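Local coordinates for protein probable mannosyltransferase KTR4 (Saccharomyces cerevisiae, PDB 5A07) that is a probable mannosyltransferase of the GT-A class that binds guanosine-5'-diphosphate and a manganese ion, at residues B[111-116]-B[145-150]; B[235-240]-B[375-380]; B[382-387]-B[405-410]. All blocks are in the same frame, centred on the assembly; numbering follows the deposited sequence.

Contact 1: B[111-116]-B[145-150]. With GDP (guanosine-5'-diphosphate), chain F.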
loop_
_atom_site.group_PDB
_atom_site.type_symbol
_atom_site.label_atom_id
_atom_site.label_comp_id
_atom_site.label_asym_id
_atom_site.label_seq_id
_atom_site.Cartn_x
_atom_site.Cartn_y
_atom_site.Cartn_z
ATOM N N VAL B 111 13.360 -7.650 5.548
ATOM C CA VAL B 111 14.634 -7.065 5.214
ATOM C C VAL B 111 15.739 -8.116 5.149
ATOM O O VAL B 111 15.574 -9.205 5.697
ATOM C CB VAL B 111 15.102 -6.038 6.271
ATOM C CG1 VAL B 111 14.311 -4.738 6.124
ATOM C CG2 VAL B 111 14.876 -6.507 7.670
ATOM N N ARG B 112 16.823 -7.731 4.472
ATOM C CA ARG B 112 17.996 -8.546 4.349
ATOM C C ARG B 112 18.981 -8.151 5.435
ATOM O O ARG B 112 18.895 -7.077 6.023
ATOM C CB ARG B 112 18.620 -8.343 2.989
ATOM C CG ARG B 112 17.822 -8.901 1.824
ATOM C CD ARG B 112 18.262 -8.320 0.481
ATOM N NE ARG B 112 17.698 -6.960 0.526
ATOM C CZ ARG B 112 17.141 -6.295 -0.477
ATOM N NH1 ARG B 112 17.085 -6.834 -1.677
ATOM N NH2 ARG B 112 16.612 -5.087 -0.254
ATOM N N ASN B 113 19.928 -9.050 5.752
ATOM C CA ASN B 113 21.021 -8.691 6.673
ATOM C C ASN B 113 21.743 -7.421 6.269
ATOM O O ASN B 113 22.115 -6.564 7.117
ATOM C CB ASN B 113 22.006 -9.892 6.867
ATOM C CG ASN B 113 21.378 -10.985 7.762
ATOM O OD1 ASN B 113 21.049 -10.755 8.922
ATOM N ND2 ASN B 113 21.161 -12.150 7.190
ATOM N N SER B 114 21.908 -7.278 4.965
ATOM C CA SER B 114 22.598 -6.157 4.398
ATOM C C SER B 114 21.795 -4.861 4.519
ATOM O O SER B 114 22.361 -3.831 4.240
ATOM C CB SER B 114 22.926 -6.399 2.909
ATOM O OG SER B 114 21.766 -6.557 2.189
ATOM N N ASP B 115 20.532 -4.902 4.999
ATOM C CA ASP B 115 19.716 -3.666 5.064
ATOM C C ASP B 115 19.835 -3.068 6.424
ATOM O O ASP B 115 19.119 -2.121 6.780
ATOM C CB ASP B 115 18.263 -4.012 4.794
ATOM C CG ASP B 115 18.008 -4.326 3.360
ATOM O OD1 ASP B 115 18.539 -3.586 2.495
ATOM O OD2 ASP B 115 17.314 -5.313 3.052
ATOM N N LEU B 116 20.728 -3.609 7.248
ATOM C CA LEU B 116 20.768 -3.187 8.639
ATOM C C LEU B 116 20.831 -1.660 8.882
ATOM O O LEU B 116 20.012 -1.091 9.619
ATOM C CB LEU B 116 21.939 -3.838 9.410
ATOM C CG LEU B 116 22.058 -3.346 10.806
ATOM C CD1 LEU B 116 20.887 -3.770 11.653
ATOM C CD2 LEU B 116 23.374 -3.965 11.363
ATOM N N GLU B 145 18.486 -16.548 7.297
ATOM C CA GLU B 145 18.517 -16.373 8.734
ATOM C C GLU B 145 19.147 -15.020 9.052
ATOM O O GLU B 145 20.157 -14.678 8.499
ATOM C CB GLU B 145 19.354 -17.422 9.460
ATOM C CG GLU B 145 19.191 -18.878 9.028
ATOM C CD GLU B 145 17.977 -19.615 9.608
ATOM O OE1 GLU B 145 17.407 -19.235 10.676
ATOM O OE2 GLU B 145 17.588 -20.624 8.959
ATOM N N PHE B 146 18.590 -14.302 9.978
ATOM C CA PHE B 146 19.239 -13.072 10.476
ATOM C C PHE B 146 20.498 -13.439 11.256
ATOM O O PHE B 146 20.452 -14.348 12.098
ATOM C CB PHE B 146 18.267 -12.308 11.383
ATOM C CG PHE B 146 17.191 -11.559 10.629
ATOM C CD1 PHE B 146 17.529 -10.454 9.881
ATOM C CD2 PHE B 146 15.877 -11.956 10.679
ATOM C CE1 PHE B 146 16.570 -9.714 9.194
ATOM C CE2 PHE B 146 14.896 -11.216 9.994
ATOM C CZ PHE B 146 15.259 -10.104 9.249
ATOM N N THR B 147 21.580 -12.706 11.064
ATOM C CA THR B 147 22.752 -12.918 11.886
ATOM C C THR B 147 22.587 -12.341 13.291
ATOM O O THR B 147 21.803 -11.385 13.514
ATOM C CB THR B 147 23.965 -12.308 11.217
ATOM O OG1 THR B 147 23.812 -10.874 11.168
ATOM C CG2 THR B 147 24.145 -12.833 9.820
ATOM N N ASP B 148 23.412 -12.807 14.217
ATOM C CA ASP B 148 23.507 -12.183 15.502
ATOM C C ASP B 148 23.901 -10.709 15.457
ATOM O O ASP B 148 23.455 -9.955 16.303
ATOM C CB ASP B 148 24.543 -12.874 16.409
ATOM C CG ASP B 148 24.040 -14.236 16.925
ATOM O OD1 ASP B 148 22.871 -14.579 16.714
ATOM O OD2 ASP B 148 24.810 -14.949 17.543
ATOM N N GLU B 149 24.781 -10.322 14.533
ATOM C CA GLU B 149 25.137 -8.898 14.418
ATOM C C GLU B 149 23.969 -8.000 13.926
ATOM O O GLU B 149 23.788 -6.893 14.412
ATOM C CB GLU B 149 26.328 -8.718 13.467
ATOM C CG GLU B 149 27.614 -9.232 14.152
ATOM C CD GLU B 149 28.883 -8.885 13.406
ATOM O OE1 GLU B 149 28.839 -8.841 12.178
ATOM O OE2 GLU B 149 29.882 -8.565 14.116
ATOM N N PHE B 150 23.148 -8.538 13.058
ATOM C CA PHE B 150 21.847 -7.870 12.728
ATOM C C PHE B 150 20.989 -7.646 13.942
ATOM O O PHE B 150 20.624 -6.496 14.282
ATOM C CB PHE B 150 21.124 -8.625 11.641
ATOM C CG PHE B 150 19.928 -7.892 11.122
ATOM C CD1 PHE B 150 18.762 -7.927 11.810
ATOM C CD2 PHE B 150 20.020 -7.136 9.983
ATOM C CE1 PHE B 150 17.653 -7.251 11.380
ATOM C CE2 PHE B 150 18.913 -6.466 9.503
ATOM C CZ PHE B 150 17.740 -6.516 10.188
HETATM P PB GDP F . 11.019 -1.277 -3.879
HETATM O O1B GDP F . 12.091 -0.665 -4.700
HETATM O O2B GDP F . 9.915 -1.883 -4.531
HETATM O O3B GDP F . 10.685 -0.450 -2.696
HETATM O O3A GDP F . 11.770 -2.635 -3.402
HETATM P PA GDP F . 12.652 -2.970 -2.128
HETATM O O1A GDP F . 13.962 -3.543 -2.458
HETATM O O2A GDP F . 12.696 -1.941 -1.075
HETATM O "O5'" GDP F . 11.834 -4.193 -1.556
HETATM C "C5'" GDP F . 10.629 -4.184 -0.780
HETATM C "C4'" GDP F . 10.823 -4.691 0.638
HETATM O "O4'" GDP F . 11.199 -6.071 0.552
HETATM C "C3'" GDP F . 11.905 -3.976 1.430
HETATM O "O3'" GDP F . 11.551 -4.015 2.835
HETATM C "C2'" GDP F . 13.152 -4.824 1.132
HETATM O "O2'" GDP F . 14.098 -4.775 2.191
HETATM C "C1'" GDP F . 12.540 -6.179 1.069
HETATM N N9 GDP F . 13.230 -7.115 0.149
HETATM C C8 GDP F . 13.386 -7.030 -1.198
HETATM N N7 GDP F . 14.044 -8.171 -1.656
HETATM C C5 GDP F . 14.268 -8.965 -0.565
HETATM C C6 GDP F . 14.894 -10.286 -0.364
HETATM O O6 GDP F . 15.327 -10.830 -1.431
HETATM N N1 GDP F . 14.960 -10.763 0.886
HETATM C C2 GDP F . 14.489 -10.055 1.980
HETATM N N2 GDP F . 14.595 -10.584 3.194
HETATM N N3 GDP F . 13.905 -8.824 1.846
HETATM C C4 GDP F . 13.729 -8.294 0.622
#
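Asn113 OD1 takes the N-H of Thr147 at 2.9 Å in a nearly straight bond (163°), with the donor tilted out of the carbonyl plane. The other end of the amide works as well: Asn113 ND2 donates to Glu145 O at 3.0 Å, an oxygen lying in the amide plane. One carboxamide therefore clips the backbone on both flanks of Phe146, which limits rotation of the Asn113 amide and settles which end is oxygen. Thr147 is the N-cap of helix 148-156, its OG1 accepting from Phe150 N at 3.1 Å.

Next to this polar clip, Phe150 CG lies anti to the backbone N (chi1 -171°), which carries its ring in between Leu116 and Phe146. Leu116 CD1 sits over one face, 4.1 Å from the centroid of the Phe150 ring, in a CH-pi contact; Phe146 CD1 lies over the opposite face toward the rim, and Asn113 O meets the edge in plane. Val111 CG2 touches both phenylalanines, at Phe146 CE1 and Phe150 CZ.

Toward the nucleotide, Asp115 OD2 is gripped twice by Arg112, by its backbone N at 2.8 Å and by NE at 3.0 Å, the latter a salt bridge in the guanidinium plane. That pins the guanidinium with GDP C8 over one face, while GDP N2 gives Val111 O a weak bond. The clip thus ties the helix start to a nucleotide-binding loop whose arginine is oriented by its own aspartate.

Contact 2: B[235-240]-B[375-380]; sequences VNFYCK and RDIGYH
The His380 imidazole is met at its edge, in the ring plane, by Asn236 ND2, which donates to His380 ND1 at 2.9 Å. The bond is bent (137° at the hydrogen), as fits two side chains lying side by side and pointing the same way. This makes ND1 the acceptor; His380 CG stands anti to the backbone N (chi1 163°), swinging the ring alongside the asparagine. Tyr238 also packs on the stem of this histidine: His380 CB lies at the edge of the tyrosine ring, 3.3 Å from Tyr238 OH.

On the opposite face of the two strands, Phe237 and Tyr379 form an oblique aromatic pair, planes 57° apart, with Phe237 CE1 at the edge of the tyrosine ring and 3.6 Å from Tyr379 CD1. Ile377 CG2 closes on the edge of the phenylalanine, 4.0 Å from Phe237 CD1, and Val235 packs against the outer half of Tyr379, whose hydroxyl is bonded to Asn320. Helix 116-131 packs on Phe237 through Gln125, Leu126 and Glu129.

Between these layers runs the backbone ladder. Asn236 and His380 are the hydrogen-bonded pair, Asn236 N to His380 O at 3.0 Å and His380 N to Asn236 O at 2.9 Å; Phe237 and Tyr379 are the non-hydrogen-bonded pair. Tyr238 N then reaches Gly378 O at 3.0 Å. A water continues the link, accepting from Cys239 N and donating to Gly378 O, beside the disulfide from Cys239 to Cys397. This is an antiparallel beta ladder at the margin of a small three-stranded sheet; the chain reaches strand 236-237 shortly after Glu232, and strand 379-381 ends at His381, and these two residues bind the manganese ion.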
loop_
_atom_site.group_PDB
_atom_site.type_symbol
_atom_site.label_atom_id
_atom_site.label_comp_id
_atom_site.label_asym_id
_atom_site.label_seq_id
_atom_site.Cartn_x
_atom_site.Cartn_y
_atom_site.Cartn_z
ATOM N N VAL B 235 13.357 5.069 4.709
ATOM C CA VAL B 235 12.215 5.960 4.608
ATOM C C VAL B 235 12.315 6.968 5.685
ATOM O O VAL B 235 13.118 6.840 6.640
ATOM C CB VAL B 235 10.871 5.189 4.676
ATOM C CG1 VAL B 235 10.852 4.143 3.629
ATOM C CG2 VAL B 235 10.644 4.551 6.048
ATOM N N ASN B 236 11.478 7.978 5.567
ATOM C CA ASN B 236 11.476 9.113 6.474
ATOM C C ASN B 236 10.101 9.409 6.978
ATOM O O ASN B 236 9.132 9.255 6.228
ATOM C CB ASN B 236 12.002 10.374 5.738
ATOM C CG ASN B 236 13.430 10.177 5.225
ATOM O OD1 ASN B 236 14.380 10.213 5.999
ATOM N ND2 ASN B 236 13.551 9.816 3.982
ATOM N N PHE B 237 10.020 9.790 8.245
ATOM C CA PHE B 237 8.812 10.290 8.835
ATOM C C PHE B 237 9.055 11.695 9.274
ATOM O O PHE B 237 10.096 12.011 9.905
ATOM C CB PHE B 237 8.389 9.459 10.019
ATOM C CG PHE B 237 7.971 8.044 9.652
ATOM C CD1 PHE B 237 6.694 7.768 9.192
ATOM C CD2 PHE B 237 8.890 7.030 9.660
ATOM C CE1 PHE B 237 6.350 6.495 8.765
ATOM C CE2 PHE B 237 8.552 5.774 9.267
ATOM C CZ PHE B 237 7.293 5.511 8.772
ATOM N N TYR B 238 8.079 12.558 9.086
ATOM C CA TYR B 238 8.291 14.004 9.346
ATOM C C TYR B 238 7.438 14.599 10.421
ATOM O O TYR B 238 7.798 15.709 10.872
ATOM C CB TYR B 238 8.071 14.850 8.067
ATOM C CG TYR B 238 8.966 14.456 6.935
ATOM C CD1 TYR B 238 10.379 14.672 7.002
ATOM C CD2 TYR B 238 8.475 13.878 5.792
ATOM C CE1 TYR B 238 11.243 14.240 5.972
ATOM C CE2 TYR B 238 9.333 13.488 4.766
ATOM C CZ TYR B 238 10.714 13.703 4.871
ATOM O OH TYR B 238 11.494 13.273 3.851
ATOM N N CYS B 239 6.374 13.913 10.870
ATOM C CA CYS B 239 5.407 14.555 11.705
ATOM C C CYS B 239 5.025 13.709 12.876
ATOM O O CYS B 239 4.796 12.507 12.750
ATOM C CB CYS B 239 4.134 14.872 10.891
ATOM S SG CYS B 239 4.411 15.781 9.373
ATOM N N LYS B 240 4.875 14.354 14.018
ATOM C CA LYS B 240 4.506 13.650 15.219
ATOM C C LYS B 240 3.066 13.127 15.165
ATOM O O LYS B 240 2.136 13.861 14.845
ATOM C CB LYS B 240 4.629 14.568 16.416
ATOM C CG LYS B 240 6.083 14.788 16.789
ATOM C CD LYS B 240 6.262 15.274 18.210
ATOM C CE LYS B 240 7.548 16.112 18.300
ATOM N NZ LYS B 240 7.156 17.520 18.094
ATOM N N ARG B 375 -3.467 11.408 6.070
ATOM C CA ARG B 375 -2.948 12.691 5.609
ATOM C C ARG B 375 -1.879 13.223 6.562
ATOM O O ARG B 375 -0.928 13.900 6.124
ATOM C CB ARG B 375 -4.094 13.721 5.450
ATOM C CG ARG B 375 -5.023 13.390 4.280
ATOM C CD ARG B 375 -6.252 14.282 4.319
ATOM N NE ARG B 375 -5.941 15.689 3.967
ATOM C CZ ARG B 375 -6.828 16.678 4.005
ATOM N NH1 ARG B 375 -8.123 16.433 4.333
ATOM N NH2 ARG B 375 -6.453 17.906 3.718
ATOM N N ASP B 376 -2.040 12.943 7.835
ATOM C CA ASP B 376 -1.194 13.498 8.865
ATOM C C ASP B 376 0.166 12.813 8.968
ATOM O O ASP B 376 1.050 13.360 9.683
ATOM C CB ASP B 376 -1.887 13.506 10.271
ATOM C CG ASP B 376 -2.455 12.116 10.692
ATOM O OD1 ASP B 376 -2.769 11.214 9.813
ATOM O OD2 ASP B 376 -2.657 11.893 11.913
ATOM N N ILE B 377 0.323 11.636 8.346
ATOM C CA ILE B 377 1.592 10.888 8.448
ATOM C C ILE B 377 2.512 11.405 7.351
ATOM O O ILE B 377 2.462 10.978 6.200
ATOM C CB ILE B 377 1.425 9.363 8.470
ATOM C CG1 ILE B 377 0.565 8.988 9.658
ATOM C CG2 ILE B 377 2.838 8.767 8.522
ATOM C CD1 ILE B 377 0.355 7.499 9.808
ATOM N N GLY B 378 3.333 12.396 7.709
ATOM C CA GLY B 378 4.309 12.928 6.803
ATOM C C GLY B 378 5.364 11.806 6.515
ATOM O O GLY B 378 5.896 11.208 7.462
ATOM N N TYR B 379 5.615 11.504 5.267
ATOM C CA TYR B 379 6.343 10.282 4.929
ATOM C C TYR B 379 7.026 10.375 3.596
ATOM O O TYR B 379 6.477 10.974 2.601
ATOM C CB TYR B 379 5.367 9.110 4.783
ATOM C CG TYR B 379 6.014 7.837 4.291
ATOM C CD1 TYR B 379 6.586 6.978 5.198
ATOM C CD2 TYR B 379 5.852 7.405 2.984
ATOM C CE1 TYR B 379 7.110 5.741 4.783
ATOM C CE2 TYR B 379 6.366 6.212 2.524
ATOM C CZ TYR B 379 7.044 5.375 3.458
ATOM O OH TYR B 379 7.514 4.141 3.089
ATOM N N HIS B 380 8.234 9.829 3.508
ATOM C CA HIS B 380 8.948 9.754 2.201
ATOM C C HIS B 380 9.583 8.432 1.983
ATOM O O HIS B 380 10.220 7.901 2.898
ATOM C CB HIS B 380 9.977 10.865 2.145
ATOM C CG HIS B 380 11.034 10.700 1.104
ATOM N ND1 HIS B 380 12.310 10.274 1.405
ATOM C CD2 HIS B 380 11.026 10.938 -0.222
ATOM C CE1 HIS B 380 13.059 10.295 0.302
ATOM N NE2 HIS B 380 12.293 10.687 -0.701
HETATM O O HOH W 1 4.986 11.474 10.272
#

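Contact 3: B[382-387]-B[405-410]; sequences TPYTNC and KFTPWS
Phe406 O accepts the backbone N-H of Thr385 at 2.9 Å. The same oxygen lies in plane at the edge of the Tyr384 ring and receives a CA-H...O contact from Tyr384 CA. Thr385 O is approached in turn by Phe406 CA at 3.5 Å, the angle at the hydrogen being 166°.

A second bond comes from a side chain. Thr407 OG1 donates to Pro383 O at 3.1 Å; with OG1 anti to its backbone N (chi1 -175°), the hydroxyl faces the proline carbonyl. It also accepts weakly from Trp409 N at 3.5 Å, so one hydroxyl links the loop after Thr407 to the residue just before the strand.

Strand 384-386 is an edge strand of the three-stranded antiparallel sheet, and the irregular 405-410 loop runs against it without forming a regular ladder. On the sheet side, Asn386 bonds through its backbone to Tyr379 and through ND2 to Ile377 O. Farther along, Cys387 is held to the loop's approach by its disulfide to Cys401 and a backbone bond with Gly404.

An aromatic layer lies beside the polar bonds. Tyr384 and Phe406 stack offset, centroids 4.5 Å apart and planes inclined by 22°, both side chains pointing the same way; Tyr384 CD1 hangs over the phenylalanine face, 3.4 Å from Phe406 CZ. Pro383, after a cis peptide bond, lays CG over the centre of the other tyrosine face, and Leu260 and Leu262 of strand 256-262 pack on Phe406.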
loop_
_atom_site.group_PDB
_atom_site.type_symbol
_atom_site.label_atom_id
_atom_site.label_comp_id
_atom_site.label_asym_id
_atom_site.label_seq_id
_atom_site.Cartn_x
_atom_site.Cartn_y
_atom_site.Cartn_z
ATOM N N THR B 382 11.799 7.243 -1.540
ATOM C CA THR B 382 12.155 7.788 -2.868
ATOM C C THR B 382 11.258 7.244 -4.006
ATOM O O THR B 382 10.995 6.082 -4.020
ATOM C CB THR B 382 13.686 7.514 -3.257
ATOM O OG1 THR B 382 13.897 8.113 -4.549
ATOM C CG2 THR B 382 14.027 6.039 -3.395
ATOM N N PRO B 383 10.773 8.080 -4.921
ATOM C CA PRO B 383 10.959 9.528 -5.080
ATOM C C PRO B 383 9.777 10.400 -4.610
ATOM O O PRO B 383 9.696 11.573 -4.998
ATOM C CB PRO B 383 11.011 9.673 -6.590
ATOM C CG PRO B 383 10.052 8.654 -7.101
ATOM C CD PRO B 383 10.126 7.500 -6.122
ATOM N N TYR B 384 8.920 9.900 -3.731
ATOM C CA TYR B 384 7.661 10.615 -3.436
ATOM C C TYR B 384 7.502 10.889 -1.976
ATOM O O TYR B 384 7.947 10.112 -1.098
ATOM C CB TYR B 384 6.489 9.787 -3.962
ATOM C CG TYR B 384 6.491 9.495 -5.463
ATOM C CD1 TYR B 384 6.428 10.501 -6.383
ATOM C CD2 TYR B 384 6.568 8.206 -5.935
ATOM C CE1 TYR B 384 6.500 10.232 -7.717
ATOM C CE2 TYR B 384 6.567 7.895 -7.280
ATOM C CZ TYR B 384 6.515 8.922 -8.161
ATOM O OH TYR B 384 6.558 8.695 -9.472
ATOM N N THR B 385 6.788 11.975 -1.699
ATOM C CA THR B 385 6.594 12.438 -0.340
ATOM C C THR B 385 5.151 12.873 -0.114
ATOM O O THR B 385 4.580 13.574 -0.953
ATOM C CB THR B 385 7.485 13.656 -0.052
ATOM O OG1 THR B 385 8.865 13.278 -0.180
ATOM C CG2 THR B 385 7.331 14.132 1.319
ATOM N N ASN B 386 4.568 12.445 1.023
ATOM C CA ASN B 386 3.359 13.027 1.559
ATOM C C ASN B 386 3.796 14.000 2.661
ATOM O O ASN B 386 4.276 13.557 3.714
ATOM C CB ASN B 386 2.466 11.932 2.167
ATOM C CG ASN B 386 1.225 12.506 2.801
ATOM O OD1 ASN B 386 0.432 13.230 2.135
ATOM N ND2 ASN B 386 1.016 12.181 4.074
ATOM N N CYS B 387 3.612 15.296 2.439
ATOM C CA CYS B 387 4.086 16.325 3.364
ATOM C C CYS B 387 2.943 17.299 3.674
ATOM O O CYS B 387 2.668 18.182 2.847
ATOM C CB CYS B 387 5.266 17.078 2.763
ATOM S SG CYS B 387 5.979 18.214 4.011
ATOM N N LYS B 405 4.719 19.139 -1.641
ATOM C CA LYS B 405 5.594 18.739 -2.723
ATOM C C LYS B 405 5.733 17.210 -2.846
ATOM O O LYS B 405 6.500 16.567 -2.118
ATOM C CB LYS B 405 6.962 19.392 -2.482
ATOM C CG LYS B 405 7.952 19.309 -3.620
ATOM C CD LYS B 405 7.394 20.092 -4.788
ATOM C CE LYS B 405 8.505 20.301 -5.820
ATOM N NZ LYS B 405 7.936 20.937 -7.030
ATOM N N PHE B 406 4.993 16.654 -3.782
ATOM C CA PHE B 406 4.853 15.247 -3.994
ATOM C C PHE B 406 6.181 14.664 -4.474
ATOM O O PHE B 406 6.541 13.578 -4.102
ATOM C CB PHE B 406 3.767 15.060 -5.052
ATOM C CG PHE B 406 3.626 13.715 -5.627
ATOM C CD1 PHE B 406 3.138 12.629 -4.841
ATOM C CD2 PHE B 406 3.878 13.495 -6.935
ATOM C CE1 PHE B 406 2.945 11.385 -5.373
ATOM C CE2 PHE B 406 3.683 12.223 -7.482
ATOM C CZ PHE B 406 3.159 11.184 -6.710
ATOM N N THR B 407 6.873 15.399 -5.331
ATOM C CA THR B 407 8.140 14.952 -5.886
ATOM C C THR B 407 8.937 16.149 -6.430
ATOM O O THR B 407 8.349 17.132 -6.865
ATOM C CB THR B 407 7.915 13.931 -7.015
ATOM O OG1 THR B 407 9.182 13.442 -7.447
ATOM C CG2 THR B 407 7.210 14.519 -8.207
ATOM N N PRO B 408 10.269 16.085 -6.377
ATOM C CA PRO B 408 11.051 17.199 -6.923
ATOM C C PRO B 408 11.129 17.195 -8.454
ATOM O O PRO B 408 11.535 18.201 -9.033
ATOM C CB PRO B 408 12.426 16.998 -6.295
ATOM C CG PRO B 408 12.544 15.522 -6.004
ATOM C CD PRO B 408 11.128 15.038 -5.753
ATOM N N TRP B 409 10.776 16.079 -9.069
ATOM C CA TRP B 409 10.843 15.885 -10.495
ATOM C C TRP B 409 9.422 15.982 -11.112
ATOM O O TRP B 409 8.663 15.006 -11.139
ATOM C CB TRP B 409 11.480 14.527 -10.830
ATOM C CG TRP B 409 12.757 14.178 -10.038
ATOM C CD1 TRP B 409 12.992 13.038 -9.287
ATOM C CD2 TRP B 409 13.933 14.956 -9.931
ATOM N NE1 TRP B 409 14.251 13.095 -8.737
ATOM C CE2 TRP B 409 14.845 14.247 -9.142
ATOM C CE3 TRP B 409 14.324 16.168 -10.466
ATOM C CZ2 TRP B 409 16.090 14.737 -8.828
ATOM C CZ3 TRP B 409 15.601 16.660 -10.156
ATOM C CH2 TRP B 409 16.467 15.944 -9.357
ATOM N N SER B 410 9.116 17.144 -11.690
ATOM C CA SER B 410 7.764 17.442 -12.155
ATOM C C SER B 410 7.324 16.493 -13.268
ATOM O O SER B 410 6.113 16.288 -13.430
ATOM C CB SER B 410 7.649 18.904 -12.610
ATOM O OG SER B 410 8.354 18.978 -13.813
#

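Along the chain the three contacts come in series. Contact 1 sits where strands 105-110 and 138-142 of the large mixed sheet give way to their following loops, on the guanosine side of the nucleotide. Contact 2 pairs 236-237 with the central strand 379-381 of the small antiparallel sheet, and contact 3 holds its other neighbour, 384-386, so both lie in one sheet and touch through adjacent strands, with centres about 12 Å apart. Contact 1 is more remote, its centre about 25 Å from contact 2 and 30 Å from contact 3. Helix 116-131 spans from contact 1 to contact 2, connecting the nucleotide-binding loop with the sheet beside the manganese ion.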